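Local coordinates for pectate lyase (Cellvibrio cellulosa, PDB 1GXM), which cleaves polygalacturonate (pectate) by anti-beta-elimination, the chain here being the family 10 lyase catalytic module of a longer, carbohydrate-binding enzyme, at residues E85-G90 and K94-V99; N27-W32 and K150-D155; A98-A103 and D161-R166; D38-Y43 and G48-N53. One frame throughout, in Å; residues are numbered along the deposited sequence. Where two conformers were deposited one is given.

The four contacts lie within the alpha/alpha toroid of helical hairpins known for family 10 pectate lyases, and show how a few helices can organise the loops around them. Along the chain, 38-43/48-53 (contact 4) closes before 85-90/94-99 (contact 1) opens, and both fall within the span bridged by 27-32/150-155 (contact 2). Contact 3 opens where contact 1 ends, sharing A98 and V99 on helix 93-109 (centres about 13 Å apart), and its segments alternate with those of contact 2. Salt bridges E85-R29 and K88-D155 tie contact 1 to contact 2, about 10 Å away; D38 of contact 4 binds Y95 and K94. Contact 3 meets contacts 2 and 4 by packing.

Contact 1. Residues E85-G90 and K94-V99; sequences EVYKSG and KYRDAV
Two tyrosines, Y87 and Y95, meet across a helical hairpin in which helix 77-90 turns back through a short connection into helix 93-109. The two short segments run nearly antiparallel, at 153°, with their axes 8.5 Å apart. The closest backbone approach is Y87 to Y95, whose CB atoms come within 4.0 Å, and from this point the two rings leave in different directions.

Each ring receives an aliphatic group from the other helix. V86 places CG1 on one face of the Y95 ring, 3.7 Å from its centroid and displaced toward the CD2-CE2 rim, a CH-pi contact. This methyl is the branch anti to the backbone N (chi1 171°), which aims it across the interface. The opposite face of the same ring carries CG of K94, so the phenol is sandwiched between an aliphatic chain of its own helix and a methyl of the partner.

The second CH-pi contact is more nearly central: R96 CB stands 3.5 Å from the centroid of the Y87 ring, almost on its normal. With CG anti to the backbone N and the chain extended as far as NE, R96 then runs alongside the tyrosine in the same direction, while its guanidinium is turned 67° from the ring.

The polar ends look beyond the hairpin. Y95 OH binds D38 on helix 37-42, whereas Y87 OH and R96 NE both bind D157, through its carboxylate and backbone carbonyl respectively. Beside that shared anchor, R96 CD packs 3.5 Å from Y87 OH.

Contact 2. Residues N27-W32 and K150-D155; sequences NARTKW and KRAPFD
A guanidinium lying over a peptide that leads into a cis-proline is the striking feature here: R29 covers the A152-P153 link without a hydrogen bond across the two segments. The contact joins the C-terminal region of helix 20-28 to the loop between helices 136-148 and 161-181, a helix-to-loop packing within the helical part of the catalytic module. Just upstream, K150, with positive phi, is the C-prime residue of a Schellman motif that ends helix 136-148.

The arginine reaches across with its chain bent at chi3 (70°), which brings the flat group over the loop. One face of the guanidinium has A152 C beneath its centre and P153 N nearer the rim. A152 CB sits 3.6 Å from both R29 NH1 and R29 NH2, while the aliphatic part of the arginine crosses the proline ring, with R29 CD 4.0 Å from P153 CD.

What fixes the rotation of this group comes from outside the pair. E85 of helix 77-90 forms a salt bridge with NE, and N26 accepts from NH1. E85 also packs against P153, so it touches both partners. D155 OD1 remains 6.0 Å from R29 NH2 and pairs instead with K88 NZ.

Contact 3. Residues A98-A103 and D161-R166; sequences AVRKAA and DNDRTR. Unlike the reference sequence in segment 161-166: N162 (reference Ser). With GOL (glycerol), chain D.
R100 NH1 donates to D163 OD2 at 2.7 Å, with an N-H...O angle of 151°, in the salt bridge that joins the two segments. The acid is approached on its syn side but 31° out of the carboxylate plane, whereas OD2 lies close to the guanidinium plane. A water completes a second route: it accepts from R100 NH2 and donates to D163 OD1 at 2.7 Å, so both carboxylate oxygens are engaged. The two bonded atoms have further partners, V158 O for R100 NH1 and S160 N for D163 OD2.

These links join, at the protein surface, helix 93-109 and the first turns of helix 161-181, two helices whose CA atoms come no nearer than 9.1 Å here. The bend of R100 at chi3 (57°) turns its guanidinium toward the acid.

A glycerol, probably from the crystallisation liquor, lies between the two segments as a further bridge. Its O1 donates to R100 O at 2.8 Å, and R166 NH1 donates to its O3 at the same length. C1 also rests over one face of the R100 guanidinium. The extended R166 reaches back to helix 93-109 as well, where NH1 binds N104 OD1.

Contact 4. Residues D38-Y43 and G48-N53; sequences DVVLSY and GGWPKN
W50 NE1 donates to V40 O at 2.8 Å in a nearly straight bond (171°), and this single indole N-H couples the loop 48-53 to the end of helix 37-42. The carbonyl oxygen lies in the indole plane, at the edge of the ring. Seen from the acceptor, however, the donor stands above the carbonyl plane, 36° out of it. Y43 N reaches V40 O from the opposite face, so the oxygen is gripped by two donors, one inside its segment and one across the contact.

Around that bond, V40 CG1 lies beside the N-H edge of the indole, 4.0 Å from W50 NE1 and 4.3 Å from W50 CZ2, and the two side chains cross at about a right angle. Beside the five-membered ring, Y43 CB lies 4.0 Å from W50 CD1. Separately, P51 CD meets the carbonyl oxygen Y43 O at 3.4 Å.

Further out, the indole packs on E79 and L83 of helix 77-90 and A102 of helix 93-109, while the backbone N of W50 binds T76 OG1. Y43 instead sends its hydroxyl to G60 O, and S42 OG binds the backbone N of G62, which ties the helix end to the succeeding loop. Through a backbone carbonyl near a helix C-terminus, the buried W50 thus anchors a long irregular segment to the helices of the alpha/alpha toroid known for family 10 pectate lyases.

Contact 1. Residues E85-G90 and K94-V99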
# COMPACT_ATOMS: atom_id res chain seq x y z
N GLU A 85 -10.20 -17.23 0.50
CA GLU A 85 -11.01 -17.56 1.67
C GLU A 85 -12.23 -18.36 1.23
O GLU A 85 -12.57 -19.34 1.84
CB GLU A 85 -11.43 -16.30 2.42
CG GLU A 85 -12.34 -16.56 3.60
CD GLU A 85 -11.66 -17.26 4.77
OE1 GLU A 85 -10.43 -17.28 4.84
OE2 GLU A 85 -12.38 -17.80 5.65
N VAL A 86 -12.86 -17.95 0.14
CA VAL A 86 -13.99 -18.71 -0.38
C VAL A 86 -13.58 -20.11 -0.75
O VAL A 86 -14.31 -21.06 -0.46
CB VAL A 86 -14.62 -17.99 -1.60
CG1 VAL A 86 -15.65 -18.89 -2.28
CG2 VAL A 86 -15.25 -16.70 -1.19
N TYR A 87 -12.42 -20.27 -1.38
CA TYR A 87 -11.90 -21.59 -1.69
C TYR A 87 -11.66 -22.41 -0.42
O TYR A 87 -12.02 -23.60 -0.35
CB TYR A 87 -10.62 -21.51 -2.52
CG TYR A 87 -10.07 -22.88 -2.78
CD1 TYR A 87 -10.85 -23.84 -3.43
CD2 TYR A 87 -8.80 -23.24 -2.37
CE1 TYR A 87 -10.37 -25.13 -3.65
CE2 TYR A 87 -8.30 -24.52 -2.61
CZ TYR A 87 -9.10 -25.46 -3.25
OH TYR A 87 -8.60 -26.72 -3.48
N LYS A 88 -11.08 -21.77 0.58
CA LYS A 88 -10.80 -22.42 1.85
C LYS A 88 -12.09 -22.87 2.50
O LYS A 88 -12.16 -23.98 3.04
CB LYS A 88 -10.03 -21.47 2.78
CG LYS A 88 -9.66 -22.03 4.15
CD LYS A 88 -8.91 -20.98 4.95
CE LYS A 88 -8.66 -21.38 6.41
NZ LYS A 88 -7.72 -22.52 6.52
N SER A 89 -13.14 -22.05 2.43
CA SER A 89 -14.43 -22.37 3.08
C SER A 89 -15.22 -23.45 2.35
O SER A 89 -15.78 -24.34 2.99
CB SER A 89 -15.34 -21.15 3.19
OG SER A 89 -14.49 -20.13 3.68
N GLY A 90 -15.33 -23.33 1.04
CA GLY A 90 -16.25 -24.13 0.25
C GLY A 90 -15.65 -25.19 -0.65
O GLY A 90 -16.37 -26.06 -1.15
N LYS A 94 -12.78 -23.69 -8.81
CA LYS A 94 -12.81 -22.54 -9.73
C LYS A 94 -12.21 -21.31 -9.03
O LYS A 94 -11.59 -20.45 -9.66
CB LYS A 94 -14.20 -22.25 -10.29
CG LYS A 94 -15.18 -21.65 -9.32
CD LYS A 94 -16.52 -21.56 -9.98
CE LYS A 94 -17.53 -20.92 -9.06
NZ LYS A 94 -18.90 -20.82 -9.72
N TYR A 95 -12.37 -21.25 -7.73
CA TYR A 95 -11.81 -20.12 -6.96
C TYR A 95 -10.33 -20.29 -6.73
O TYR A 95 -9.58 -19.32 -6.78
CB TYR A 95 -12.53 -19.92 -5.63
CG TYR A 95 -14.02 -19.72 -5.79
CD1 TYR A 95 -14.53 -18.66 -6.52
CD2 TYR A 95 -14.92 -20.58 -5.17
CE1 TYR A 95 -15.90 -18.48 -6.64
CE2 TYR A 95 -16.29 -20.41 -5.30
CZ TYR A 95 -16.78 -19.37 -6.04
OH TYR A 95 -18.14 -19.22 -6.16
N ARG A 96 -9.89 -21.51 -6.45
CA ARG A 96 -8.47 -21.84 -6.41
C ARG A 96 -7.78 -21.41 -7.69
O ARG A 96 -6.71 -20.82 -7.67
CB ARG A 96 -8.28 -23.36 -6.21
CG ARG A 96 -6.83 -23.86 -6.27
CD ARG A 96 -6.70 -25.37 -6.14
NE ARG A 96 -5.29 -25.73 -6.06
CZ ARG A 96 -4.48 -25.93 -7.11
NH1 ARG A 96 -4.94 -25.87 -8.36
NH2 ARG A 96 -3.22 -26.21 -6.90
N ASP A 97 -8.40 -21.72 -8.82
CA ASP A 97 -7.83 -21.40 -10.12
C ASP A 97 -7.66 -19.89 -10.24
O ASP A 97 -6.67 -19.41 -10.77
CB ASP A 97 -8.71 -21.91 -11.24
CG ASP A 97 -8.74 -23.42 -11.31
OD1 ASP A 97 -7.85 -24.08 -10.74
OD2 ASP A 97 -9.65 -24.01 -11.91
N ALA A 98 -8.64 -19.15 -9.79
CA ALA A 98 -8.61 -17.70 -9.90
C ALA A 98 -7.52 -17.11 -9.02
O ALA A 98 -6.80 -16.22 -9.43
CB ALA A 98 -9.92 -17.13 -9.50
N VAL A 99 -7.40 -17.62 -7.81
CA VAL A 99 -6.36 -17.17 -6.91
C VAL A 99 -4.99 -17.44 -7.50
O VAL A 99 -4.11 -16.60 -7.41
CB VAL A 99 -6.47 -17.84 -5.53
CG1 VAL A 99 -5.32 -17.46 -4.64
CG2 VAL A 99 -7.75 -17.43 -4.86

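Contact 2. Residues N27-W32 and K150-D155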
# COMPACT_ATOMS: atom_id res chain seq x y z
N ASN A 27 -9.14 -8.65 7.00
CA ASN A 27 -10.42 -8.04 6.66
C ASN A 27 -10.87 -8.38 5.24
O ASN A 27 -12.05 -8.61 4.99
CB ASN A 27 -10.33 -6.55 6.76
CG ASN A 27 -10.52 -6.06 8.18
OD1 ASN A 27 -10.09 -4.96 8.54
ND2 ASN A 27 -11.04 -6.94 9.04
N ALA A 28 -9.92 -8.41 4.31
CA ALA A 28 -10.24 -8.67 2.91
C ALA A 28 -10.83 -10.06 2.70
O ALA A 28 -11.53 -10.32 1.74
CB ALA A 28 -9.02 -8.50 2.04
N ARG A 29 -10.51 -10.98 3.61
CA ARG A 29 -11.01 -12.35 3.52
C ARG A 29 -12.52 -12.41 3.45
O ARG A 29 -13.07 -13.33 2.81
CB ARG A 29 -10.50 -13.17 4.69
CG ARG A 29 -9.01 -13.38 4.64
CD ARG A 29 -8.44 -13.92 5.91
NE ARG A 29 -8.83 -15.30 6.15
CZ ARG A 29 -8.44 -16.02 7.19
NH1 ARG A 29 -7.63 -15.50 8.10
NH2 ARG A 29 -8.86 -17.28 7.32
N THR A 30 -13.17 -11.44 4.07
CA THR A 30 -14.63 -11.31 4.06
C THR A 30 -15.08 -9.96 3.55
O THR A 30 -16.05 -9.40 4.05
CB THR A 30 -15.20 -11.57 5.47
OG1 THR A 30 -14.68 -10.61 6.41
CG2 THR A 30 -14.79 -12.93 5.99
N LYS A 31 -14.39 -9.42 2.55
CA LYS A 31 -14.71 -8.07 2.06
C LYS A 31 -16.15 -8.01 1.56
O LYS A 31 -16.84 -7.02 1.80
CB LYS A 31 -13.77 -7.66 0.93
CG LYS A 31 -13.98 -6.23 0.43
CD LYS A 31 -13.41 -5.21 1.41
CE LYS A 31 -14.23 -3.92 1.44
NZ LYS A 31 -14.56 -3.39 0.09
N TRP A 32 -16.56 -9.05 0.85
CA TRP A 32 -17.93 -9.14 0.34
C TRP A 32 -18.54 -10.39 0.90
O TRP A 32 -17.85 -11.31 1.34
CB TRP A 32 -17.95 -9.21 -1.18
CG TRP A 32 -17.25 -8.08 -1.84
CD1 TRP A 32 -17.76 -6.85 -2.11
CD2 TRP A 32 -15.90 -8.06 -2.27
NE1 TRP A 32 -16.81 -6.06 -2.71
CE2 TRP A 32 -15.65 -6.79 -2.82
CE3 TRP A 32 -14.87 -9.01 -2.28
CZ2 TRP A 32 -14.42 -6.43 -3.35
CZ3 TRP A 32 -13.66 -8.65 -2.83
CH2 TRP A 32 -13.44 -7.37 -3.35
N LYS A 150 2.29 -19.79 3.78
CA LYS A 150 1.16 -20.66 4.05
C LYS A 150 0.26 -20.11 5.15
O LYS A 150 -0.30 -20.85 5.94
CB LYS A 150 1.66 -22.07 4.39
CG LYS A 150 0.85 -23.17 3.78
CD LYS A 150 1.71 -24.38 3.40
CE LYS A 150 2.72 -24.74 4.45
NZ LYS A 150 4.12 -24.37 4.09
N ARG A 151 0.11 -18.79 5.22
CA ARG A 151 -0.80 -18.19 6.18
C ARG A 151 -2.18 -18.15 5.61
O ARG A 151 -2.35 -17.94 4.41
CB ARG A 151 -0.41 -16.76 6.54
CG ARG A 151 0.91 -16.64 7.17
CD ARG A 151 1.16 -15.33 7.88
NE ARG A 151 2.57 -15.27 8.23
CZ ARG A 151 3.50 -14.58 7.58
NH1 ARG A 151 3.18 -13.79 6.55
NH2 ARG A 151 4.75 -14.66 7.98
N ALA A 152 -3.17 -18.33 6.47
CA ALA A 152 -4.57 -18.23 6.10
C ALA A 152 -4.80 -16.92 5.35
O ALA A 152 -4.35 -15.86 5.79
CB ALA A 152 -5.44 -18.27 7.35
N PRO A 153 -5.56 -16.93 4.27
CA PRO A 153 -6.33 -18.08 3.74
C PRO A 153 -5.59 -19.00 2.78
O PRO A 153 -6.26 -19.81 2.11
CB PRO A 153 -7.45 -17.38 2.99
CG PRO A 153 -6.79 -16.14 2.48
CD PRO A 153 -5.81 -15.70 3.51
N PHE A 154 -4.27 -18.90 2.70
CA PHE A 154 -3.47 -19.62 1.72
C PHE A 154 -2.86 -20.89 2.31
O PHE A 154 -1.90 -21.45 1.77
CB PHE A 154 -2.36 -18.72 1.17
CG PHE A 154 -2.88 -17.42 0.63
CD1 PHE A 154 -3.60 -17.39 -0.56
CD2 PHE A 154 -2.68 -16.24 1.31
CE1 PHE A 154 -4.10 -16.18 -1.06
CE2 PHE A 154 -3.18 -15.03 0.81
CZ PHE A 154 -3.89 -15.01 -0.37
N ASP A 155 -3.45 -21.34 3.41
CA ASP A 155 -3.02 -22.61 4.05
C ASP A 155 -3.90 -23.77 3.57
O ASP A 155 -4.36 -24.61 4.36
CB ASP A 155 -3.00 -22.50 5.58
CG ASP A 155 -4.34 -22.17 6.17
OD1 ASP A 155 -5.26 -21.72 5.45
OD2 ASP A 155 -4.58 -22.33 7.38

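Contact 3. Residues A98-A103 and D161-R166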
# COMPACT_ATOMS: atom_id res chain seq x y z
N ALA A 98 -8.64 -19.15 -9.79
CA ALA A 98 -8.61 -17.70 -9.90
C ALA A 98 -7.52 -17.11 -9.02
O ALA A 98 -6.80 -16.22 -9.43
CB ALA A 98 -9.92 -17.13 -9.50
N VAL A 99 -7.40 -17.62 -7.81
CA VAL A 99 -6.36 -17.17 -6.91
C VAL A 99 -4.99 -17.44 -7.50
O VAL A 99 -4.11 -16.60 -7.41
CB VAL A 99 -6.47 -17.84 -5.53
CG1 VAL A 99 -5.32 -17.46 -4.64
CG2 VAL A 99 -7.75 -17.43 -4.86
N ARG A 100 -4.79 -18.60 -8.10
CA ARG A 100 -3.52 -18.89 -8.76
C ARG A 100 -3.22 -17.92 -9.89
O ARG A 100 -2.08 -17.52 -10.08
CB ARG A 100 -3.51 -20.34 -9.23
CG ARG A 100 -3.49 -21.32 -8.06
CD ARG A 100 -3.65 -22.78 -8.46
NE ARG A 100 -2.61 -23.13 -9.41
CZ ARG A 100 -1.35 -23.40 -9.09
NH1 ARG A 100 -0.98 -23.43 -7.82
NH2 ARG A 100 -0.45 -23.66 -10.03
N LYS A 101 -4.23 -17.58 -10.68
CA LYS A 101 -4.03 -16.63 -11.78
C LYS A 101 -3.70 -15.24 -11.24
O LYS A 101 -2.87 -14.56 -11.81
CB LYS A 101 -5.24 -16.55 -12.71
CG LYS A 101 -5.40 -17.81 -13.58
CD LYS A 101 -6.43 -17.63 -14.67
CE LYS A 101 -5.88 -16.84 -15.85
NZ LYS A 101 -6.85 -16.74 -16.98
N ALA A 102 -4.31 -14.89 -10.13
CA ALA A 102 -4.08 -13.58 -9.50
C ALA A 102 -2.68 -13.46 -8.93
O ALA A 102 -2.05 -12.44 -9.08
CB ALA A 102 -5.08 -13.32 -8.41
N ALA A 103 -2.20 -14.52 -8.28
CA ALA A 103 -0.84 -14.51 -7.75
C ALA A 103 0.16 -14.44 -8.88
O ALA A 103 1.15 -13.72 -8.81
CB ALA A 103 -0.60 -15.72 -6.92
N ASP A 161 4.70 -25.97 -2.87
CA ASP A 161 6.00 -25.49 -2.42
C ASP A 161 6.72 -24.67 -3.50
O ASP A 161 7.34 -23.65 -3.19
CB ASP A 161 6.90 -26.67 -2.04
CG ASP A 161 6.52 -27.32 -0.75
OD1 ASP A 161 5.72 -26.76 0.03
OD2 ASP A 161 6.99 -28.43 -0.41
N ASN A 162 6.65 -25.12 -4.74
CA ASN A 162 7.28 -24.42 -5.85
C ASN A 162 6.66 -23.04 -6.08
O ASN A 162 7.37 -22.07 -6.35
CB ASN A 162 7.24 -25.25 -7.13
CG ASN A 162 8.22 -26.41 -7.10
OD1 ASN A 162 9.15 -26.44 -6.27
ND2 ASN A 162 8.04 -27.36 -8.01
N ASP A 163 5.35 -22.95 -5.93
CA ASP A 163 4.66 -21.68 -6.01
C ASP A 163 5.13 -20.77 -4.91
O ASP A 163 5.42 -19.61 -5.14
CB ASP A 163 3.17 -21.86 -5.83
CG ASP A 163 2.53 -22.63 -6.94
OD1 ASP A 163 3.08 -22.65 -8.07
OD2 ASP A 163 1.47 -23.24 -6.75
N ARG A 164 5.17 -21.31 -3.70
CA ARG A 164 5.64 -20.51 -2.55
C ARG A 164 7.06 -20.03 -2.72
O ARG A 164 7.38 -18.93 -2.30
CB ARG A 164 5.46 -21.27 -1.25
CG ARG A 164 4.03 -21.33 -0.83
CD ARG A 164 3.81 -21.96 0.51
NE ARG A 164 3.90 -23.41 0.38
CZ ARG A 164 2.88 -24.18 0.03
NH1 ARG A 164 1.67 -23.68 -0.15
NH2 ARG A 164 3.06 -25.49 -0.10
N THR A 165 7.91 -20.81 -3.37
CA THR A 165 9.27 -20.37 -3.65
C THR A 165 9.24 -19.14 -4.55
O THR A 165 10.00 -18.21 -4.35
CB THR A 165 10.06 -21.50 -4.31
OG1 THR A 165 10.23 -22.53 -3.33
CG2 THR A 165 11.48 -21.08 -4.72
N ARG A 166 8.40 -19.19 -5.57
CA ARG A 166 8.28 -18.08 -6.48
C ARG A 166 7.76 -16.85 -5.75
O ARG A 166 8.23 -15.76 -5.98
CB ARG A 166 7.35 -18.40 -7.62
CG ARG A 166 7.36 -17.34 -8.69
CD ARG A 166 6.55 -17.74 -9.87
NE ARG A 166 6.48 -16.71 -10.90
CZ ARG A 166 5.37 -16.37 -11.55
NH1 ARG A 166 4.21 -16.94 -11.26
NH2 ARG A 166 5.41 -15.43 -12.48
C1 GOL D . 0.40 -19.98 -9.19
O1 GOL D . -0.21 -18.88 -8.57
C2 GOL D . 1.53 -19.26 -9.89
O2 GOL D . 1.49 -19.53 -11.26
C3 GOL D . 2.84 -19.54 -9.17
O3 GOL D . 3.93 -19.42 -10.05
O HOH W 1 2.41 -24.51 -9.88

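Contact 4. Residues D38-Y43 and G48-N53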
# COMPACT_ATOMS: atom_id res chain seq x y z
N ASP A 38 -19.09 -15.46 -7.09
CA ASP A 38 -19.17 -15.70 -8.53
C ASP A 38 -19.11 -14.39 -9.30
O ASP A 38 -18.52 -14.32 -10.37
CB ASP A 38 -20.45 -16.45 -8.90
CG ASP A 38 -20.36 -17.92 -8.61
OD1 ASP A 38 -19.29 -18.39 -8.21
OD2 ASP A 38 -21.34 -18.67 -8.80
N VAL A 39 -19.75 -13.36 -8.76
CA VAL A 39 -19.68 -12.04 -9.37
C VAL A 39 -18.23 -11.57 -9.39
O VAL A 39 -17.70 -11.23 -10.44
CB VAL A 39 -20.57 -11.01 -8.65
CG1 VAL A 39 -20.36 -9.59 -9.21
CG2 VAL A 39 -22.01 -11.40 -8.80
N VAL A 40 -17.57 -11.60 -8.24
CA VAL A 40 -16.16 -11.21 -8.19
C VAL A 40 -15.33 -12.00 -9.17
O VAL A 40 -14.55 -11.45 -9.94
CB VAL A 40 -15.60 -11.35 -6.77
CG1 VAL A 40 -14.12 -11.09 -6.73
CG2 VAL A 40 -16.33 -10.41 -5.86
N LEU A 41 -15.52 -13.30 -9.16
CA LEU A 41 -14.77 -14.19 -10.02
C LEU A 41 -14.92 -13.77 -11.50
O LEU A 41 -13.98 -13.80 -12.28
CB LEU A 41 -15.26 -15.62 -9.83
CG LEU A 41 -14.66 -16.68 -10.74
CD1 LEU A 41 -13.14 -16.78 -10.61
CD2 LEU A 41 -15.31 -18.01 -10.40
N SER A 42 -16.14 -13.40 -11.85
CA SER A 42 -16.52 -13.16 -13.23
C SER A 42 -15.90 -11.90 -13.82
O SER A 42 -15.95 -11.74 -15.03
CB SER A 42 -18.03 -13.10 -13.38
OG SER A 42 -18.55 -11.91 -12.84
N TYR A 43 -15.31 -11.04 -13.00
CA TYR A 43 -14.62 -9.85 -13.50
C TYR A 43 -13.11 -10.00 -13.58
O TYR A 43 -12.43 -9.09 -14.01
CB TYR A 43 -14.97 -8.62 -12.65
CG TYR A 43 -16.37 -8.18 -12.93
CD1 TYR A 43 -16.64 -7.34 -14.00
CD2 TYR A 43 -17.42 -8.66 -12.19
CE1 TYR A 43 -17.93 -6.95 -14.30
CE2 TYR A 43 -18.73 -8.29 -12.49
CZ TYR A 43 -18.97 -7.45 -13.56
OH TYR A 43 -20.27 -7.09 -13.88
N GLY A 48 -5.25 -12.46 -14.98
CA GLY A 48 -5.38 -12.80 -13.57
C GLY A 48 -5.64 -11.64 -12.64
O GLY A 48 -5.96 -11.84 -11.48
N GLY A 49 -5.45 -10.43 -13.13
CA GLY A 49 -5.75 -9.24 -12.35
C GLY A 49 -7.21 -8.85 -12.48
O GLY A 49 -7.94 -9.36 -13.33
N TRP A 50 -7.62 -7.89 -11.67
CA TRP A 50 -8.92 -7.28 -11.78
C TRP A 50 -8.82 -5.82 -12.15
O TRP A 50 -7.84 -5.16 -11.82
CB TRP A 50 -9.69 -7.32 -10.46
CG TRP A 50 -10.42 -8.62 -10.21
CD1 TRP A 50 -11.74 -8.82 -10.36
CD2 TRP A 50 -9.87 -9.85 -9.71
NE1 TRP A 50 -12.06 -10.11 -10.01
CE2 TRP A 50 -10.93 -10.76 -9.61
CE3 TRP A 50 -8.59 -10.28 -9.37
CZ2 TRP A 50 -10.76 -12.06 -9.16
CZ3 TRP A 50 -8.43 -11.56 -8.89
CH2 TRP A 50 -9.50 -12.44 -8.81
N PRO A 51 -9.86 -5.31 -12.79
CA PRO A 51 -9.97 -3.87 -13.00
C PRO A 51 -10.41 -3.26 -11.68
O PRO A 51 -10.89 -3.97 -10.78
CB PRO A 51 -11.06 -3.74 -14.06
CG PRO A 51 -11.44 -5.09 -14.43
CD PRO A 51 -11.03 -6.02 -13.32
N LYS A 52 -10.27 -1.96 -11.54
CA LYS A 52 -10.72 -1.30 -10.32
C LYS A 52 -12.15 -0.81 -10.41
O LYS A 52 -12.73 -0.75 -11.50
CB LYS A 52 -9.81 -0.14 -9.93
CG LYS A 52 -9.77 0.97 -10.93
CD LYS A 52 -9.01 2.14 -10.38
CE LYS A 52 -8.95 3.29 -11.34
NZ LYS A 52 -8.18 4.40 -10.72
N ASN A 53 -12.71 -0.49 -9.25
CA ASN A 53 -13.93 0.31 -9.12
C ASN A 53 -15.21 -0.40 -9.55
O ASN A 53 -16.21 0.25 -9.82
CB ASN A 53 -13.82 1.64 -9.88
CG ASN A 53 -12.71 2.53 -9.36
OD1 ASN A 53 -12.20 2.35 -8.26
ND2 ASN A 53 -12.33 3.50 -10.18